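Local coordinates for protein alkyl hydroperoxide reductase AhpD (Deinococcus radiodurans R1, PDB 6K40) that probably reduces peroxides as an AhpD-like peroxiredoxin-type oxidoreductase, at residues P12-P20 with S181-N189. Residues are numbered along the deposited sequence; the frame is centred on the assembly and turned at random.
Sequences PRLSFLAVP and SSALGFVPN
Phe16, in the irregular N-terminal loop before helix 27-40, meets the C-terminal end of helix 161-184 around Gly185, a worked example of how the end of a helix in this all-helical AhpD-like fold receives a loop, through the carbonyls of its last turn and the glycine that follows. The backbone N of Phe16 donates to Leu184 O (2.8 Å). From there the side chain can be followed outward: CB and CG pass beside that same carbonyl, CG lying anti to the carbonyl carbon of Phe16 (chi1 -68°). CD2 then comes to Ala183 O, which sits at the ring edge, while CD1 lies over one face of the Arg13 guanidinium. CE1, CE2 and CZ reach the CA of Gly185, whose CH-pi contact lies over one face, 3.8 Å from CA to the ring centroid; CE2 also nears Gly185 N. The positive phi of Gly185 turns the chain out of the helix here. One residue earlier, Ser15 OG accepts from Leu17 N in an ST turn, and beyond it Leu17 CD1 packs on Leu184 CD2. On the inner side, Ser15 and Phe186 both touch Ala49 of helix 45-49. Farther along, Phe186 CA makes a CA-H...O contact with Leu14 O at 3.5 Å.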
loop_
_atom_site.group_PDB
_atom_site.type_symbol
_atom_site.label_atom_id
_atom_site.label_comp_id
_atom_site.label_asym_id
_atom_site.label_seq_id
_atom_site.Cartn_x
_atom_site.Cartn_y
_atom_site.Cartn_z
ATOM N N PRO A 12 9.189 -11.838 -19.035
ATOM C CA PRO A 12 7.939 -11.705 -18.275
ATOM C C PRO A 12 6.835 -11.015 -19.076
ATOM O O PRO A 12 7.123 -10.352 -20.076
ATOM C CB PRO A 12 8.352 -10.857 -17.070
ATOM C CG PRO A 12 9.804 -11.143 -16.896
ATOM C CD PRO A 12 10.349 -11.329 -18.285
ATOM N N ARG A 13 5.587 -11.167 -18.631
ATOM C CA ARG A 13 4.425 -10.634 -19.344
ATOM C C ARG A 13 4.202 -9.186 -18.926
ATOM O O ARG A 13 3.553 -8.894 -17.921
ATOM C CB ARG A 13 3.192 -11.489 -19.095
ATOM C CG ARG A 13 2.059 -11.164 -20.044
ATOM C CD ARG A 13 0.930 -12.169 -19.948
ATOM N NE ARG A 13 -0.096 -11.902 -20.948
ATOM C CZ ARG A 13 -1.401 -11.961 -20.710
ATOM N NH1 ARG A 13 -1.840 -12.282 -19.500
ATOM N NH2 ARG A 13 -2.265 -11.698 -21.681
ATOM N N LEU A 14 4.769 -8.267 -19.708
ATOM C CA LEU A 14 4.703 -6.845 -19.401
ATOM C C LEU A 14 3.320 -6.237 -19.619
ATOM O O LEU A 14 3.050 -5.152 -19.092
ATOM C CB LEU A 14 5.738 -6.088 -20.235
ATOM C CG LEU A 14 7.200 -6.485 -20.005
ATOM C CD1 LEU A 14 8.146 -5.481 -20.652
ATOM C CD2 LEU A 14 7.503 -6.629 -18.519
ATOM N N SER A 15 2.449 -6.877 -20.396
ATOM C CA SER A 15 1.195 -6.232 -20.765
ATOM C C SER A 15 0.163 -7.282 -21.150
ATOM O O SER A 15 0.501 -8.414 -21.501
ATOM C CB SER A 15 1.403 -5.239 -21.914
ATOM O OG SER A 15 0.172 -4.875 -22.512
ATOM N N PHE A 16 -1.112 -6.885 -21.072
ATOM C CA PHE A 16 -2.194 -7.680 -21.636
ATOM C C PHE A 16 -2.276 -7.559 -23.150
ATOM O O PHE A 16 -2.976 -8.357 -23.784
ATOM C CB PHE A 16 -3.542 -7.260 -21.042
ATOM C CG PHE A 16 -3.703 -7.585 -19.586
ATOM C CD1 PHE A 16 -3.006 -8.634 -19.011
ATOM C CD2 PHE A 16 -4.561 -6.837 -18.791
ATOM C CE1 PHE A 16 -3.159 -8.931 -17.667
ATOM C CE2 PHE A 16 -4.719 -7.129 -17.447
ATOM C CZ PHE A 16 -4.019 -8.176 -16.885
ATOM N N LEU A 17 -1.598 -6.581 -23.738
ATOM C CA LEU A 17 -1.561 -6.392 -25.178
ATOM C C LEU A 17 -0.173 -6.737 -25.697
ATOM O O LEU A 17 0.762 -6.991 -24.928
ATOM C CB LEU A 17 -1.927 -4.953 -25.555
ATOM C CG LEU A 17 -3.203 -4.368 -24.944
ATOM C CD1 LEU A 17 -3.428 -2.950 -25.446
ATOM C CD2 LEU A 17 -4.407 -5.246 -25.249
ATOM N N ALA A 18 -0.043 -6.722 -27.020
ATOM C CA ALA A 18 1.252 -6.955 -27.640
ATOM C C ALA A 18 2.226 -5.854 -27.249
ATOM O O ALA A 18 1.847 -4.690 -27.090
ATOM C CB ALA A 18 1.112 -7.023 -29.161
ATOM N N VAL A 19 3.485 -6.227 -27.094
ATOM C CA VAL A 19 4.551 -5.303 -26.716
ATOM C C VAL A 19 5.454 -5.125 -27.928
ATOM O O VAL A 19 5.836 -6.122 -28.551
ATOM C CB VAL A 19 5.356 -5.821 -25.506
ATOM C CG1 VAL A 19 6.219 -4.716 -24.919
ATOM C CG2 VAL A 19 4.416 -6.376 -24.448
ATOM N N PRO A 20 5.804 -3.898 -28.305
ATOM C CA PRO A 20 6.701 -3.717 -29.455
ATOM C C PRO A 20 8.085 -4.279 -29.144
ATOM O O PRO A 20 8.609 -4.083 -28.046
ATOM C CB PRO A 20 6.735 -2.192 -29.636
ATOM C CG PRO A 20 6.357 -1.644 -28.298
ATOM C CD PRO A 20 5.362 -2.613 -27.737
ATOM N N SER A 181 -2.408 1.673 -16.608
ATOM C CA SER A 181 -1.580 0.569 -16.135
ATOM C C SER A 181 -2.419 -0.578 -15.581
ATOM O O SER A 181 -2.086 -1.747 -15.789
ATOM C CB SER A 181 -0.605 1.070 -15.067
ATOM O OG SER A 181 0.370 1.936 -15.619
ATOM N N SER A 182 -3.521 -0.270 -14.890
ATOM C CA SER A 182 -4.349 -1.330 -14.325
ATOM C C SER A 182 -5.183 -2.009 -15.403
ATOM O O SER A 182 -5.405 -3.227 -15.349
ATOM C CB SER A 182 -5.249 -0.792 -13.213
ATOM O OG SER A 182 -4.550 0.061 -12.324
ATOM N N ALA A 183 -5.663 -1.241 -16.388
ATOM C CA ALA A 183 -6.460 -1.832 -17.452
ATOM C C ALA A 183 -5.621 -2.755 -18.326
ATOM O O ALA A 183 -6.117 -3.783 -18.799
ATOM C CB ALA A 183 -7.096 -0.727 -18.286
ATOM N N LEU A 184 -4.353 -2.407 -18.559
ATOM C CA LEU A 184 -3.532 -3.172 -19.488
ATOM C C LEU A 184 -2.506 -4.066 -18.797
ATOM O O LEU A 184 -1.658 -4.657 -19.477
ATOM C CB LEU A 184 -2.842 -2.224 -20.463
ATOM C CG LEU A 184 -3.820 -1.340 -21.236
ATOM C CD1 LEU A 184 -3.066 -0.376 -22.120
ATOM C CD2 LEU A 184 -4.784 -2.188 -22.050
ATOM N N GLY A 185 -2.575 -4.199 -17.477
ATOM C CA GLY A 185 -1.738 -5.153 -16.763
ATOM C C GLY A 185 -0.251 -4.870 -16.785
ATOM O O GLY A 185 0.549 -5.802 -16.937
ATOM N N PHE A 186 0.144 -3.611 -16.612
ATOM C CA PHE A 186 1.558 -3.267 -16.579
ATOM C C PHE A 186 2.194 -3.745 -15.276
ATOM O O PHE A 186 1.556 -3.772 -14.218
ATOM C CB PHE A 186 1.744 -1.756 -16.741
ATOM C CG PHE A 186 1.328 -1.228 -18.093
ATOM C CD1 PHE A 186 0.913 -2.090 -19.100
ATOM C CD2 PHE A 186 1.352 0.134 -18.353
ATOM C CE1 PHE A 186 0.529 -1.604 -20.336
ATOM C CE2 PHE A 186 0.972 0.626 -19.589
ATOM C CZ PHE A 186 0.564 -0.245 -20.583
ATOM N N VAL A 187 3.461 -4.137 -15.361
ATOM C CA VAL A 187 4.190 -4.731 -14.248
ATOM C C VAL A 187 5.404 -3.860 -13.948
ATOM O O VAL A 187 6.200 -3.599 -14.851
ATOM C CB VAL A 187 4.631 -6.175 -14.542
ATOM C CG1 VAL A 187 5.292 -6.787 -13.319
ATOM C CG2 VAL A 187 3.441 -7.007 -14.991
ATOM N N PRO A 188 5.591 -3.405 -12.710
ATOM C CA PRO A 188 6.766 -2.582 -12.399
ATOM C C PRO A 188 8.046 -3.402 -12.399
ATOM O O PRO A 188 8.055 -4.585 -12.048
ATOM C CB PRO A 188 6.456 -2.036 -11.001
ATOM C CG PRO A 188 5.541 -3.041 -10.400
ATOM C CD PRO A 188 4.744 -3.644 -11.529
ATOM N N ASN A 189 9.135 -2.750 -12.797
ATOM C CA ASN A 189 10.434 -3.409 -12.826
ATOM C C ASN A 189 10.846 -3.829 -11.417
ATOM O O ASN A 189 10.550 -3.122 -10.445
ATOM C CB ASN A 189 11.499 -2.484 -13.421
ATOM C CG ASN A 189 11.171 -2.044 -14.834
ATOM O OD1 ASN A 189 10.275 -1.231 -15.050
ATOM N ND2 ASN A 189 11.904 -2.578 -15.803
HETATM O O HOH W 1 4.676 -3.606 -18.062
#